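Local coordinates for protein R.Ecl18kI (Enterobacter cloacae, PDB 2GB7) that recognises the double-stranded DNA sequence 5'-CCNGG-3' as a dimeric type II restriction endonuclease, flipping nucleotides out of the helix, and cleaves before the first C, at residues D140-I145 with D160-G165; V166-S171 with E273-S278; N175-S180 with M256-K261. The protein carries 1 engineered substitution. All coordinates share one frame; numbering follows the deposited sequence.

Contact 1. Residues D140-I145 with D160-G165; sequences DVQGAI and DLVMPG
V141 and L161 stand side by side and point the same way from a short antiparallel pairing of strands 140-141 and 161-163, at one edge of the chain's mixed sheet in this PDDEXK-clan nuclease. The two form a non-hydrogen-bonded pair, and they touch through one branch each, V141 CG2 against L161 CD2 at 3.9 Å. In V141 it is CG1 that lies anti to the backbone N (chi1 -180°), while CG2, set beside that N, reaches the leucine. M132 and E129 of helix 102-134 pack on L161 and V141 respectively.

D140 and V162 make the hydrogen-bonded pair next to it, with side chains on the other face. D140 N reaches V162 O at 2.9 Å, and V162 N returns a bond to D140 O at 3.0 Å. A third bond, from Q142 N to D160 O (3.2 Å), is less regular, since the donor sits above the carbonyl plane. Here the 161-163 strand also shows a classic beta bulge against the strand on its other side, D160 and L161 both facing I179.

Past the pairing, Q142 bends at chi2 (-87°) and brings CG and OE1 each to 4.0 Å from V162 CG2, the two side chains crossing at a slant.

The carboxylate of D140 is buried but richly held. OD1 takes a salt bridge from R299 and a hydrogen bond from Q282, whereas OD2 bonds to V166 N and to S278 OG, so the group probably stays ionised. After the cis peptide before P164 the chain passes over one face of this carboxylate, bringing G165 CA to 3.3 Å from D140 OD2.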
loop_
_atom_site.group_PDB
_atom_site.type_symbol
_atom_site.label_atom_id
_atom_site.label_comp_id
_atom_site.label_asym_id
_atom_site.label_seq_id
_atom_site.Cartn_x
_atom_site.Cartn_y
_atom_site.Cartn_z
ATOM N N ASP F 140 -23.802 8.654 7.345
ATOM C CA ASP F 140 -22.772 9.567 7.755
ATOM C C ASP F 140 -21.512 9.192 7.022
ATOM O O ASP F 140 -21.212 8.009 6.824
ATOM C CB ASP F 140 -22.525 9.524 9.262
ATOM C CG ASP F 140 -23.587 10.277 10.051
ATOM O OD1 ASP F 140 -24.489 10.889 9.434
ATOM O OD2 ASP F 140 -23.553 10.230 11.304
ATOM N N VAL F 141 -20.773 10.219 6.633
ATOM C CA VAL F 141 -19.549 10.054 5.899
ATOM C C VAL F 141 -18.417 10.343 6.884
ATOM O O VAL F 141 -18.263 11.467 7.358
ATOM C CB VAL F 141 -19.490 11.035 4.718
ATOM C CG1 VAL F 141 -18.182 10.868 3.920
ATOM C CG2 VAL F 141 -20.723 10.863 3.838
ATOM N N GLN F 142 -17.648 9.314 7.221
ATOM C CA GLN F 142 -16.572 9.458 8.208
ATOM C C GLN F 142 -15.569 10.600 7.935
ATOM O O GLN F 142 -15.056 11.212 8.872
ATOM C CB GLN F 142 -15.986 8.086 8.552
ATOM C CG GLN F 142 -16.922 7.242 9.427
ATOM C CD GLN F 142 -16.752 7.493 10.921
ATOM O OE1 GLN F 142 -17.198 6.691 11.741
ATOM N NE2 GLN F 142 -16.117 8.606 11.282
ATOM N N GLY F 143 -15.297 10.903 6.673
ATOM C CA GLY F 143 -14.407 12.021 6.367
ATOM C C GLY F 143 -15.009 13.406 6.567
ATOM O O GLY F 143 -14.360 14.413 6.258
ATOM N N ALA F 144 -16.236 13.462 7.093
ATOM C CA ALA F 144 -17.020 14.696 7.115
ATOM C C ALA F 144 -17.522 15.133 8.493
ATOM O O ALA F 144 -18.050 16.236 8.630
ATOM C CB ALA F 144 -18.191 14.590 6.133
ATOM N N ILE F 145 -17.393 14.272 9.502
ATOM C CA ILE F 145 -17.953 14.560 10.828
ATOM C C ILE F 145 -16.915 15.132 11.810
ATOM O O ILE F 145 -15.853 15.621 11.402
ATOM C CB ILE F 145 -18.646 13.315 11.444
ATOM C CG1 ILE F 145 -19.699 12.752 10.482
ATOM C CG2 ILE F 145 -19.282 13.663 12.796
ATOM C CD1 ILE F 145 -20.114 11.333 10.793
ATOM N N ASP F 160 -15.949 3.971 5.485
ATOM C CA ASP F 160 -16.255 5.201 4.757
ATOM C C ASP F 160 -17.659 5.719 5.012
ATOM O O ASP F 160 -17.852 6.928 5.135
ATOM C CB ASP F 160 -16.086 4.953 3.281
ATOM C CG ASP F 160 -14.639 4.715 2.928
ATOM O OD1 ASP F 160 -13.745 5.466 3.438
ATOM O OD2 ASP F 160 -14.366 3.745 2.204
ATOM N N LEU F 161 -18.624 4.801 5.049
ATOM C CA LEU F 161 -20.036 5.169 5.216
ATOM C C LEU F 161 -20.680 4.362 6.312
ATOM O O LEU F 161 -20.438 3.168 6.427
ATOM C CB LEU F 161 -20.798 4.894 3.935
ATOM C CG LEU F 161 -20.259 5.621 2.705
ATOM C CD1 LEU F 161 -20.820 5.068 1.432
ATOM C CD2 LEU F 161 -20.459 7.139 2.819
ATOM N N VAL F 162 -21.495 5.039 7.111
ATOM C CA VAL F 162 -22.186 4.421 8.224
ATOM C C VAL F 162 -23.683 4.714 8.076
ATOM O O VAL F 162 -24.093 5.873 8.108
ATOM C CB VAL F 162 -21.732 5.027 9.549
ATOM C CG1 VAL F 162 -22.464 4.365 10.727
ATOM C CG2 VAL F 162 -20.178 4.942 9.727
ATOM N N MET F 163 -24.479 3.672 7.917
ATOM C CA MET F 163 -25.929 3.810 7.733
ATOM C C MET F 163 -26.570 3.341 9.039
ATOM O O MET F 163 -26.369 2.191 9.442
ATOM C CB MET F 163 -26.355 2.895 6.576
ATOM C CG MET F 163 -27.728 3.108 5.969
ATOM S SD MET F 163 -29.094 2.838 7.136
ATOM C CE MET F 163 -28.929 1.096 7.466
ATOM N N PRO F 164 -27.423 4.178 9.662
ATOM C CA PRO F 164 -27.880 5.509 9.242
ATOM C C PRO F 164 -27.037 6.660 9.726
ATOM O O PRO F 164 -27.208 7.809 9.272
ATOM C CB PRO F 164 -29.284 5.578 9.852
ATOM C CG PRO F 164 -29.083 4.877 11.224
ATOM C CD PRO F 164 -28.126 3.717 10.880
ATOM N N GLY F 165 -26.140 6.412 10.669
ATOM C CA GLY F 165 -25.344 7.505 11.157
ATOM C C GLY F 165 -24.479 7.012 12.277
ATOM O O GLY F 165 -24.759 5.954 12.858
#

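Contact 2. Residues V166-S171 with E273-S278; sequences VVQYTS and EEIQQS. Engineered in segment 273-278: Q277 (natural residue Arg).
V167 projects from helix 166-171 onto helix 269-285, and both of its methyls are in use. CG1, anti to the backbone N (chi1 171°), faces I275 CG1 at 3.8 Å but also grazes E274 CB. CG2 turns to E274, 3.8 Å from its CB and equally close to its carbonyl oxygen. The valine meets both side chains at a slant.

One residue on, Q168 bends at chi2 and crosses I275 at about a right angle. I275 CD1 sits over a face of the amide, 3.5 Å from Q168 NE2. Toward the other end of the contact V166 CG2 touches S278 OG at 3.8 Å.

The polar ends are held from outside. Y267 OH bonds to Q168 NE2, while D140 is the partner that joins the start of one helix to the side of the other. E271, a turn earlier on the long helix, adds contacts to V167 and Q168.

The helix segments approach to 9.6 Å between axes, with their N-to-C directions 136° apart. The short helix that follows strand 161-163 is thus packed against helix 269-285, from the C-terminal part of the chain. No hydrogen bond passes directly between the segments: they meet largely by aliphatic contact, with an amide and a hydroxyl at its margins, and a polar tie between the two runs indirectly, through the carboxylate of D140.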
loop_
_atom_site.group_PDB
_atom_site.type_symbol
_atom_site.label_atom_id
_atom_site.label_comp_id
_atom_site.label_asym_id
_atom_site.label_seq_id
_atom_site.Cartn_x
_atom_site.Cartn_y
_atom_site.Cartn_z
ATOM N N VAL F 166 -23.437 7.786 12.584
ATOM C CA VAL F 166 -22.542 7.441 13.706
ATOM C C VAL F 166 -23.224 7.466 15.086
ATOM O O VAL F 166 -22.919 6.634 15.924
ATOM C CB VAL F 166 -21.238 8.291 13.723
ATOM C CG1 VAL F 166 -20.431 7.998 12.467
ATOM C CG2 VAL F 166 -21.539 9.785 13.819
ATOM N N VAL F 167 -24.144 8.401 15.319
ATOM C CA VAL F 167 -24.809 8.481 16.635
ATOM C C VAL F 167 -25.612 7.215 16.902
ATOM O O VAL F 167 -25.511 6.604 17.979
ATOM C CB VAL F 167 -25.676 9.745 16.756
ATOM C CG1 VAL F 167 -26.545 9.739 18.038
ATOM C CG2 VAL F 167 -24.801 10.968 16.754
ATOM N N GLN F 168 -26.404 6.826 15.905
ATOM C CA GLN F 168 -27.203 5.618 16.017
ATOM C C GLN F 168 -26.311 4.409 16.134
ATOM O O GLN F 168 -26.589 3.537 16.941
ATOM C CB GLN F 168 -28.084 5.435 14.798
ATOM C CG GLN F 168 -29.166 6.506 14.678
ATOM C CD GLN F 168 -28.719 7.660 13.770
ATOM O OE1 GLN F 168 -27.534 8.024 13.710
ATOM N NE2 GLN F 168 -29.679 8.234 13.053
ATOM N N TYR F 169 -25.266 4.341 15.307
ATOM C CA TYR F 169 -24.339 3.209 15.359
ATOM C C TYR F 169 -23.744 3.027 16.766
ATOM O O TYR F 169 -23.715 1.917 17.302
ATOM C CB TYR F 169 -23.222 3.348 14.297
ATOM C CG TYR F 169 -22.350 2.117 14.294
ATOM C CD1 TYR F 169 -22.666 1.027 13.500
ATOM C CD2 TYR F 169 -21.247 2.012 15.157
ATOM C CE1 TYR F 169 -21.905 -0.132 13.524
ATOM C CE2 TYR F 169 -20.472 0.863 15.172
ATOM C CZ TYR F 169 -20.828 -0.208 14.365
ATOM O OH TYR F 169 -20.075 -1.357 14.383
ATOM N N THR F 170 -23.341 4.133 17.371
ATOM C CA THR F 170 -22.692 4.134 18.683
ATOM C C THR F 170 -23.654 3.658 19.754
ATOM O O THR F 170 -23.269 2.948 20.684
ATOM C CB THR F 170 -22.167 5.519 18.985
ATOM O OG1 THR F 170 -21.142 5.813 18.029
ATOM C CG2 THR F 170 -21.586 5.656 20.411
ATOM N N SER F 171 -24.910 4.061 19.621
ATOM C CA SER F 171 -25.931 3.572 20.549
ATOM C C SER F 171 -26.117 2.057 20.394
ATOM O O SER F 171 -26.050 1.313 21.374
ATOM C CB SER F 171 -27.254 4.303 20.340
ATOM O OG SER F 171 -28.201 3.905 21.337
ATOM N N GLU F 273 -30.646 15.661 19.255
ATOM C CA GLU F 273 -29.715 16.780 19.128
ATOM C C GLU F 273 -28.300 16.353 18.691
ATOM O O GLU F 273 -27.629 17.096 17.979
ATOM C CB GLU F 273 -29.739 17.704 20.352
ATOM C CG GLU F 273 -28.923 17.271 21.539
ATOM N N GLU F 274 -27.870 15.153 19.069
ATOM C CA GLU F 274 -26.582 14.640 18.602
ATOM C C GLU F 274 -26.616 14.344 17.116
ATOM O O GLU F 274 -25.650 14.612 16.395
ATOM C CB GLU F 274 -26.192 13.366 19.332
ATOM C CG GLU F 274 -25.911 13.533 20.812
ATOM C CD GLU F 274 -25.619 12.200 21.457
ATOM O OE1 GLU F 274 -26.511 11.677 22.159
ATOM O OE2 GLU F 274 -24.515 11.655 21.225
ATOM N N ILE F 275 -27.729 13.775 16.665
ATOM C CA ILE F 275 -27.879 13.469 15.252
ATOM C C ILE F 275 -27.857 14.779 14.478
ATOM O O ILE F 275 -27.126 14.902 13.517
ATOM C CB ILE F 275 -29.160 12.683 14.957
ATOM C CG1 ILE F 275 -29.055 11.286 15.564
ATOM C CG2 ILE F 275 -29.438 12.635 13.436
ATOM C CD1 ILE F 275 -30.363 10.528 15.620
ATOM N N GLN F 276 -28.646 15.751 14.937
ATOM C CA GLN F 276 -28.693 17.078 14.348
ATOM C C GLN F 276 -27.285 17.660 14.224
ATOM O O GLN F 276 -26.905 18.151 13.159
ATOM C CB GLN F 276 -29.619 17.984 15.170
ATOM C CG GLN F 276 -29.580 19.435 14.772
ATOM C CD GLN F 276 -30.586 20.265 15.524
ATOM O OE1 GLN F 276 -31.784 20.200 15.250
ATOM N NE2 GLN F 276 -30.109 21.060 16.473
ATOM N N GLN F 277 -26.503 17.572 15.298
ATOM C CA GLN F 277 -25.110 18.043 15.306
ATOM C C GLN F 277 -24.262 17.381 14.224
ATOM O O GLN F 277 -23.526 18.056 13.492
ATOM C CB GLN F 277 -24.458 17.795 16.677
ATOM C CG GLN F 277 -24.912 18.726 17.785
ATOM C CD GLN F 277 -24.258 18.409 19.128
ATOM O OE1 GLN F 277 -24.072 17.243 19.489
ATOM N NE2 GLN F 277 -23.909 19.453 19.882
ATOM N N SER F 278 -24.367 16.060 14.137
ATOM C CA SER F 278 -23.627 15.278 13.155
ATOM C C SER F 278 -23.946 15.702 11.714
ATOM O O SER F 278 -23.052 15.862 10.900
ATOM C CB SER F 278 -23.928 13.791 13.339
ATOM O OG SER F 278 -23.101 13.027 12.477
#

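Contact 3. Residues N175-S180 with M256-K261; sequences NTMLIS and MELSRK
M177 runs extended through chi1 (175°) and chi2, then turns at chi3 (-58°), which swings its CE methyl onto L258. CE meets L258 CD1 at 3.8 Å, the two side chains crossing at about a right angle. L258 has its CG beside the backbone N (chi1 -73°), and its two methyls split the work. CD1 also approaches T176 O, at 3.7 Å, while CD2 lies 3.8 Å from N175 OD1.

This is helix-on-sheet packing in the PDDEXK-type core. Helix 248-259 covers one side of strand 177-181 near the strand's beginning, with S254 and A255 packing on M177 as well. M163 of the adjacent strand adds to the patch, touching both M177 and L258.

Three residues on from L258, K261 crosses the side chain of N175 at roughly a right angle, and its CD rests over a face of the N175 amide. K261 CD lies 3.4 Å from N175 OD1 and equally near N175 CG, an approach made by methylene carbon rather than by the ammonium group. The carbonyl oxygen of N175 accepts a hydrogen bond from the indole NE1 of W262, the residue that follows K261.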
loop_
_atom_site.group_PDB
_atom_site.type_symbol
_atom_site.label_atom_id
_atom_site.label_comp_id
_atom_site.label_asym_id
_atom_site.label_seq_id
_atom_site.Cartn_x
_atom_site.Cartn_y
_atom_site.Cartn_z
ATOM N N ASN F 175 -29.144 -3.256 13.004
ATOM C CA ASN F 175 -29.806 -2.640 11.854
ATOM C C ASN F 175 -29.007 -1.532 11.198
ATOM O O ASN F 175 -29.582 -0.697 10.512
ATOM C CB ASN F 175 -31.226 -2.158 12.195
ATOM C CG ASN F 175 -32.173 -3.318 12.489
ATOM O OD1 ASN F 175 -32.085 -4.365 11.855
ATOM N ND2 ASN F 175 -33.078 -3.144 13.457
ATOM N N THR F 176 -27.682 -1.552 11.400
ATOM C CA THR F 176 -26.805 -0.621 10.700
ATOM C C THR F 176 -26.056 -1.314 9.552
ATOM O O THR F 176 -26.048 -2.570 9.407
ATOM C CB THR F 176 -25.787 0.068 11.645
ATOM O OG1 THR F 176 -24.897 -0.925 12.161
ATOM C CG2 THR F 176 -26.494 0.800 12.832
ATOM N N MET F 177 -25.423 -0.493 8.726
ATOM C CA MET F 177 -24.586 -1.050 7.652
ATOM C C MET F 177 -23.328 -0.209 7.588
ATOM O O MET F 177 -23.404 1.021 7.678
ATOM C CB MET F 177 -25.299 -1.014 6.290
ATOM C CG MET F 177 -24.371 -1.482 5.192
ATOM S SD MET F 177 -25.200 -1.548 3.590
ATOM C CE MET F 177 -26.470 -2.634 4.038
ATOM N N LEU F 178 -22.170 -0.870 7.473
ATOM C CA LEU F 178 -20.898 -0.194 7.316
ATOM C C LEU F 178 -20.288 -0.594 6.005
ATOM O O LEU F 178 -20.291 -1.769 5.653
ATOM C CB LEU F 178 -19.907 -0.607 8.416
ATOM C CG LEU F 178 -20.366 -0.345 9.856
ATOM C CD1 LEU F 178 -19.293 -0.822 10.801
ATOM C CD2 LEU F 178 -20.674 1.118 10.075
ATOM N N ILE F 179 -19.756 0.398 5.315
ATOM C CA ILE F 179 -19.128 0.193 4.009
ATOM C C ILE F 179 -17.714 0.749 3.978
ATOM O O ILE F 179 -17.500 1.920 4.323
ATOM C CB ILE F 179 -19.952 0.854 2.885
ATOM C CG1 ILE F 179 -21.402 0.351 2.915
ATOM C CG2 ILE F 179 -19.278 0.617 1.510
ATOM C CD1 ILE F 179 -22.377 1.223 2.091
ATOM N N SER F 180 -16.779 -0.103 3.568
ATOM C CA SER F 180 -15.373 0.288 3.272
ATOM C C SER F 180 -15.151 0.144 1.767
ATOM O O SER F 180 -15.947 -0.526 1.084
ATOM C CB SER F 180 -14.395 -0.649 4.000
ATOM O OG SER F 180 -13.036 -0.279 3.697
ATOM N N MET F 256 -31.209 -0.501 1.497
ATOM C CA MET F 256 -32.528 0.088 1.389
ATOM C C MET F 256 -33.446 -0.605 2.377
ATOM O O MET F 256 -34.207 0.058 3.094
ATOM C CB MET F 256 -33.061 -0.071 -0.026
ATOM C CG MET F 256 -34.380 0.640 -0.248
ATOM S SD MET F 256 -34.336 2.414 0.075
ATOM C CE MET F 256 -36.100 2.771 0.173
ATOM N N GLU F 257 -33.324 -1.925 2.471
ATOM C CA GLU F 257 -34.184 -2.669 3.410
ATOM C C GLU F 257 -33.905 -2.273 4.847
ATOM O O GLU F 257 -34.854 -2.097 5.616
ATOM C CB GLU F 257 -34.046 -4.180 3.240
ATOM C CG GLU F 257 -34.534 -4.665 1.903
ATOM C CD GLU F 257 -34.057 -6.071 1.555
ATOM O OE1 GLU F 257 -33.128 -6.600 2.225
ATOM O OE2 GLU F 257 -34.615 -6.638 0.593
ATOM N N LEU F 258 -32.625 -2.116 5.206
ATOM C CA LEU F 258 -32.272 -1.710 6.578
ATOM C C LEU F 258 -32.676 -0.270 6.839
ATOM O O LEU F 258 -33.138 0.051 7.926
ATOM C CB LEU F 258 -30.774 -1.878 6.863
ATOM C CG LEU F 258 -30.271 -3.304 7.036
ATOM C CD1 LEU F 258 -28.747 -3.337 6.981
ATOM C CD2 LEU F 258 -30.786 -3.962 8.326
ATOM N N SER F 259 -32.532 0.589 5.832
ATOM C CA SER F 259 -32.876 2.000 5.958
ATOM C C SER F 259 -34.346 2.226 6.322
ATOM O O SER F 259 -34.669 3.157 7.061
ATOM C CB SER F 259 -32.532 2.751 4.671
ATOM O OG SER F 259 -33.548 2.586 3.703
ATOM N N ARG F 260 -35.226 1.365 5.814
ATOM C CA ARG F 260 -36.658 1.476 6.130
ATOM C C ARG F 260 -36.941 1.333 7.618
ATOM O O ARG F 260 -37.962 1.830 8.102
ATOM C CB ARG F 260 -37.489 0.446 5.370
ATOM C CG ARG F 260 -37.425 0.561 3.873
ATOM C CD ARG F 260 -38.433 -0.405 3.284
ATOM N NE ARG F 260 -37.808 -1.319 2.336
ATOM C CZ ARG F 260 -37.668 -1.088 1.032
ATOM N NH1 ARG F 260 -38.108 0.043 0.485
ATOM N NH2 ARG F 260 -37.085 -2.004 0.272
ATOM N N LYS F 261 -36.063 0.635 8.330
ATOM C CA LYS F 261 -36.198 0.469 9.773
ATOM C C LYS F 261 -35.906 1.772 10.534
ATOM O O LYS F 261 -36.237 1.914 11.717
ATOM C CB LYS F 261 -35.313 -0.674 10.265
ATOM C CG LYS F 261 -35.551 -1.990 9.551
ATOM C CD LYS F 261 -34.507 -2.993 9.977
ATOM C CE LYS F 261 -34.526 -4.241 9.106
ATOM N NZ LYS F 261 -35.701 -5.099 9.373
#

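How the contacts relate
Contact 1 closes first along the chain. Contact 2 then opens, and contact 3 is nested inside the loop that contact 2 closes. All three lie on the same side of the chain's centre: contacts 1 and 2 have centres about 10 Å apart, contacts 1 and 3 about 12 Å, and contacts 2 and 3 about 15 Å. Contacts 1 and 3 share the mixed sheet, where strands 161-163 and 177-181 are neighbours. In sequence, helix 166-171 connects them, and its Y169 packs on T176 and L178. This side of the sheet and its connecting helix are tied to helices 248-259 and 269-285, with the nearest atoms of contacts 1 and 3 about 5 Å from the bound DNA.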